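Local atomic coordinates of Rho-class glutathione S-transferase (Laternula elliptica, PDB entry 3QAV), a protein that probably catalyses the conjugation of glutathione to electrophilic compounds. Residues G34-V44 against M183-L194. Residues are numbered along the deposited sequence; the frame is centred on the assembly and turned at random.
Sequences GSPPCWKVLLV and MADVFFFPMVAL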
loop_
_atom_site.group_PDB
_atom_site.type_symbol
_atom_site.label_atom_id
_atom_site.label_comp_id
_atom_site.label_asym_id
_atom_site.label_seq_id
_atom_site.Cartn_x
_atom_site.Cartn_y
_atom_site.Cartn_z
ATOM N N GLY A 34 8.300 11.882 13.005
ATOM C CA GLY A 34 8.311 12.189 11.582
ATOM C C GLY A 34 7.772 11.131 10.630
ATOM O O GLY A 34 7.503 11.424 9.463
ATOM N N SER A 35 7.611 9.910 11.136
ATOM C CA SER A 35 7.128 8.761 10.369
ATOM C C SER A 35 5.614 8.712 10.132
ATOM O O SER A 35 4.842 8.470 11.060
ATOM C CB SER A 35 7.583 7.479 11.086
ATOM O OG SER A 35 6.820 6.343 10.712
ATOM N N PRO A 36 5.168 8.926 8.876
ATOM C CA PRO A 36 3.728 8.886 8.593
ATOM C C PRO A 36 3.078 7.562 9.018
ATOM O O PRO A 36 1.952 7.547 9.523
ATOM C CB PRO A 36 3.664 9.125 7.090
ATOM C CG PRO A 36 4.831 10.029 6.851
ATOM C CD PRO A 36 5.918 9.355 7.682
ATOM N N PRO A 37 3.771 6.430 8.810
ATOM C CA PRO A 37 3.133 5.181 9.235
ATOM C C PRO A 37 2.919 5.122 10.756
ATOM O O PRO A 37 1.966 4.498 11.241
ATOM C CB PRO A 37 4.077 4.089 8.699
ATOM C CG PRO A 37 5.362 4.808 8.382
ATOM C CD PRO A 37 4.924 6.170 7.930
ATOM N N CYS A 38 3.793 5.786 11.511
ATOM C CA CYS A 38 3.638 5.811 12.961
ATOM C C CYS A 38 2.494 6.755 13.314
ATOM O O CYS A 38 1.644 6.442 14.151
ATOM C CB CYS A 38 4.922 6.301 13.640
ATOM S SG CYS A 38 6.314 5.146 13.527
ATOM N N TRP A 39 2.478 7.909 12.655
ATOM C CA TRP A 39 1.463 8.929 12.897
ATOM C C TRP A 39 0.080 8.342 12.691
ATOM O O TRP A 39 -0.821 8.585 13.480
ATOM C CB TRP A 39 1.670 10.119 11.949
ATOM C CG TRP A 39 1.109 11.414 12.455
ATOM C CD1 TRP A 39 0.151 11.577 13.420
ATOM C CD2 TRP A 39 1.443 12.731 11.996
ATOM N NE1 TRP A 39 -0.128 12.914 13.585
ATOM C CE2 TRP A 39 0.650 13.643 12.723
ATOM C CE3 TRP A 39 2.338 13.227 11.040
ATOM C CZ2 TRP A 39 0.721 15.031 12.524
ATOM C CZ3 TRP A 39 2.412 14.603 10.840
ATOM C CH2 TRP A 39 1.604 15.489 11.581
ATOM N N LYS A 40 -0.082 7.563 11.627
ATOM C CA LYS A 40 -1.362 6.927 11.326
ATOM C C LYS A 40 -1.871 6.174 12.548
ATOM O O LYS A 40 -3.030 6.322 12.960
ATOM C CB LYS A 40 -1.204 5.939 10.168
ATOM C CG LYS A 40 -1.100 6.560 8.782
ATOM C CD LYS A 40 -0.584 5.541 7.758
ATOM C CE LYS A 40 -1.505 4.331 7.616
ATOM N NZ LYS A 40 -0.978 3.296 6.655
ATOM N N VAL A 41 -0.993 5.362 13.125
ATOM C CA VAL A 41 -1.336 4.569 14.295
ATOM C C VAL A 41 -1.719 5.419 15.513
ATOM O O VAL A 41 -2.710 5.132 16.182
ATOM C CB VAL A 41 -0.172 3.611 14.670
ATOM C CG1 VAL A 41 -0.515 2.845 15.942
ATOM C CG2 VAL A 41 0.046 2.605 13.525
ATOM N N LEU A 42 -0.944 6.465 15.794
ATOM C CA LEU A 42 -1.233 7.320 16.942
ATOM C C LEU A 42 -2.575 8.028 16.778
ATOM O O LEU A 42 -3.317 8.201 17.751
ATOM C CB LEU A 42 -0.121 8.352 17.132
ATOM C CG LEU A 42 1.295 7.799 17.383
ATOM C CD1 LEU A 42 2.273 8.961 17.552
ATOM C CD2 LEU A 42 1.294 6.912 18.627
ATOM N N LEU A 43 -2.880 8.439 15.549
ATOM C CA LEU A 43 -4.132 9.132 15.269
ATOM C C LEU A 43 -5.328 8.224 15.501
ATOM O O LEU A 43 -6.326 8.644 16.074
ATOM C CB LEU A 43 -4.147 9.654 13.827
ATOM C CG LEU A 43 -3.374 10.949 13.575
ATOM C CD1 LEU A 43 -3.554 11.373 12.129
ATOM C CD2 LEU A 43 -3.895 12.041 14.503
ATOM N N VAL A 44 -5.240 6.984 15.039
ATOM C CA VAL A 44 -6.338 6.040 15.239
ATOM C C VAL A 44 -6.572 5.821 16.734
ATOM O O VAL A 44 -7.704 5.851 17.199
ATOM C CB VAL A 44 -6.038 4.673 14.588
ATOM C CG1 VAL A 44 -7.096 3.651 15.003
ATOM C CG2 VAL A 44 -6.010 4.815 13.086
ATOM N N MET A 183 -11.138 7.027 8.499
ATOM C CA MET A 183 -9.822 6.401 8.386
ATOM C C MET A 183 -9.025 7.019 7.239
ATOM O O MET A 183 -7.807 7.087 7.306
ATOM C CB MET A 183 -9.956 4.888 8.153
ATOM C CG MET A 183 -8.627 4.136 8.232
ATOM S SD MET A 183 -7.878 4.205 9.882
ATOM C CE MET A 183 -8.815 2.945 10.736
ATOM N N ALA A 184 -9.716 7.468 6.193
ATOM C CA ALA A 184 -9.049 8.076 5.043
ATOM C C ALA A 184 -8.224 9.300 5.438
ATOM O O ALA A 184 -7.136 9.524 4.895
ATOM C CB ALA A 184 -10.071 8.466 3.983
ATOM N N ASP A 185 -8.738 10.097 6.374
ATOM C CA ASP A 185 -8.012 11.283 6.817
ATOM C C ASP A 185 -6.786 10.907 7.641
ATOM O O ASP A 185 -5.803 11.646 7.692
ATOM C CB ASP A 185 -8.935 12.193 7.619
ATOM C CG ASP A 185 -10.069 12.730 6.777
ATOM O OD1 ASP A 185 -11.203 12.216 6.902
ATOM O OD2 ASP A 185 -9.811 13.653 5.972
ATOM N N VAL A 186 -6.851 9.750 8.280
ATOM C CA VAL A 186 -5.741 9.260 9.086
ATOM C C VAL A 186 -4.557 8.984 8.153
ATOM O O VAL A 186 -3.396 9.228 8.498
ATOM C CB VAL A 186 -6.130 7.942 9.800
ATOM C CG1 VAL A 186 -4.894 7.242 10.313
ATOM C CG2 VAL A 186 -7.095 8.234 10.934
ATOM N N PHE A 187 -4.865 8.472 6.968
ATOM C CA PHE A 187 -3.831 8.153 5.992
ATOM C C PHE A 187 -3.377 9.389 5.236
ATOM O O PHE A 187 -2.194 9.574 4.970
ATOM C CB PHE A 187 -4.357 7.128 4.971
ATOM C CG PHE A 187 -4.464 5.721 5.501
ATOM C CD1 PHE A 187 -5.157 5.449 6.672
ATOM C CD2 PHE A 187 -3.878 4.661 4.809
ATOM C CE1 PHE A 187 -5.264 4.140 7.152
ATOM C CE2 PHE A 187 -3.980 3.353 5.278
ATOM C CZ PHE A 187 -4.675 3.094 6.453
ATOM N N PHE A 188 -4.331 10.240 4.895
ATOM C CA PHE A 188 -4.044 11.429 4.098
ATOM C C PHE A 188 -3.299 12.567 4.779
ATOM O O PHE A 188 -2.240 12.979 4.327
ATOM C CB PHE A 188 -5.356 11.966 3.518
ATOM C CG PHE A 188 -5.178 13.124 2.582
ATOM C CD1 PHE A 188 -4.417 12.989 1.426
ATOM C CD2 PHE A 188 -5.788 14.343 2.846
ATOM C CE1 PHE A 188 -4.267 14.056 0.543
ATOM C CE2 PHE A 188 -5.642 15.416 1.967
ATOM C CZ PHE A 188 -4.883 15.270 0.818
ATOM N N PHE A 189 -3.862 13.075 5.868
ATOM C CA PHE A 189 -3.272 14.199 6.577
ATOM C C PHE A 189 -1.773 14.126 6.865
ATOM O O PHE A 189 -1.039 15.065 6.564
ATOM C CB PHE A 189 -4.018 14.442 7.883
ATOM C CG PHE A 189 -3.418 15.528 8.706
ATOM C CD1 PHE A 189 -3.621 16.862 8.370
ATOM C CD2 PHE A 189 -2.597 15.217 9.788
ATOM C CE1 PHE A 189 -3.011 17.872 9.101
ATOM C CE2 PHE A 189 -1.988 16.212 10.516
ATOM C CZ PHE A 189 -2.192 17.544 10.175
ATOM N N PRO A 190 -1.299 13.031 7.479
ATOM C CA PRO A 190 0.140 12.962 7.753
ATOM C C PRO A 190 0.980 13.295 6.522
ATOM O O PRO A 190 2.031 13.936 6.616
ATOM C CB PRO A 190 0.329 11.524 8.214
ATOM C CG PRO A 190 -0.951 11.268 8.970
ATOM C CD PRO A 190 -2.001 11.860 8.039
ATOM N N MET A 191 0.512 12.851 5.364
ATOM C CA MET A 191 1.234 13.107 4.132
ATOM C C MET A 191 1.192 14.588 3.787
ATOM O O MET A 191 2.171 15.143 3.291
ATOM C CB MET A 191 0.656 12.254 3.005
ATOM C CG MET A 191 0.903 10.769 3.240
ATOM S SD MET A 191 0.309 9.741 1.905
ATOM C CE MET A 191 1.788 9.546 0.955
ATOM N N VAL A 192 0.059 15.232 4.057
ATOM C CA VAL A 192 -0.055 16.665 3.789
ATOM C C VAL A 192 0.802 17.460 4.790
ATOM O O VAL A 192 1.488 18.409 4.411
ATOM C CB VAL A 192 -1.522 17.140 3.863
ATOM C CG1 VAL A 192 -1.593 18.653 3.639
ATOM C CG2 VAL A 192 -2.351 16.430 2.790
ATOM N N ALA A 193 0.774 17.062 6.062
ATOM C CA ALA A 193 1.562 17.739 7.100
ATOM C C ALA A 193 3.049 17.667 6.751
ATOM O O ALA A 193 3.806 18.626 6.960
ATOM C CB ALA A 193 1.315 17.088 8.456
ATOM N N LEU A 194 3.461 16.521 6.221
ATOM C CA LEU A 194 4.847 16.303 5.820
ATOM C C LEU A 194 5.180 17.258 4.674
ATOM O O LEU A 194 6.247 17.861 4.645
ATOM C CB LEU A 194 5.030 14.854 5.360
ATOM C CG LEU A 194 6.440 14.367 5.017
ATOM C CD1 LEU A 194 7.284 14.288 6.277
ATOM C CD2 LEU A 194 6.357 12.997 4.368
#
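The ammonium of Lys40, gripped by a hydrogen bond to Thr92 OG1, also makes an off-centre cation-pi contact with Phe187, its NZ 3.8 Å from the ring centroid. Lys40 CE lies more squarely over the same face, 3.5 Å from the Phe187 centroid, in a CH-pi contact. A bend at chi3 turns the end of the lysine chain onto the ring. Beside it, Val186 CG1 packs against the backbone of the other helix, 3.4 Å from Lys40 O, while Val44 CG2 rests 3.8 Å from Met183 SD.

Trp39 anchors the other flank. With CG anti to the backbone N (chi1 -155°), its indole lies against helix 183-194, where Pro190 CG sits over one face. Phe189 turns an edge toward that same face in an offset edge-to-face pair, the planes at 82°, and Ala193 CB comes within 3.5 Å of Trp39 CH2. The indole NE1, meanwhile, is held by Thr225 OG1. Pro190 breaks the regular bonding of its helix and makes a kink there; Pro190 CG also touches Leu43 CD1, 4.1 Å away.

No hydrogen bond crosses between the segments, so apolar packing and the lysine-ring contact join the thioredoxin-like N-terminal domain to the helical C-terminal domain. Ser35, which binds glutathione, caps the start of helix 36-44 by accepting from Cys38 N, placing the glutathione site at that end. The N-to-C directions of 36-44 and 183-194 differ by 137°, roughly antiparallel but well splayed; helix 91-101 covers the Lys40 and Val44 side, helix 112-124 packs on Met183 and Phe187, and helix 207-217 backs Phe189.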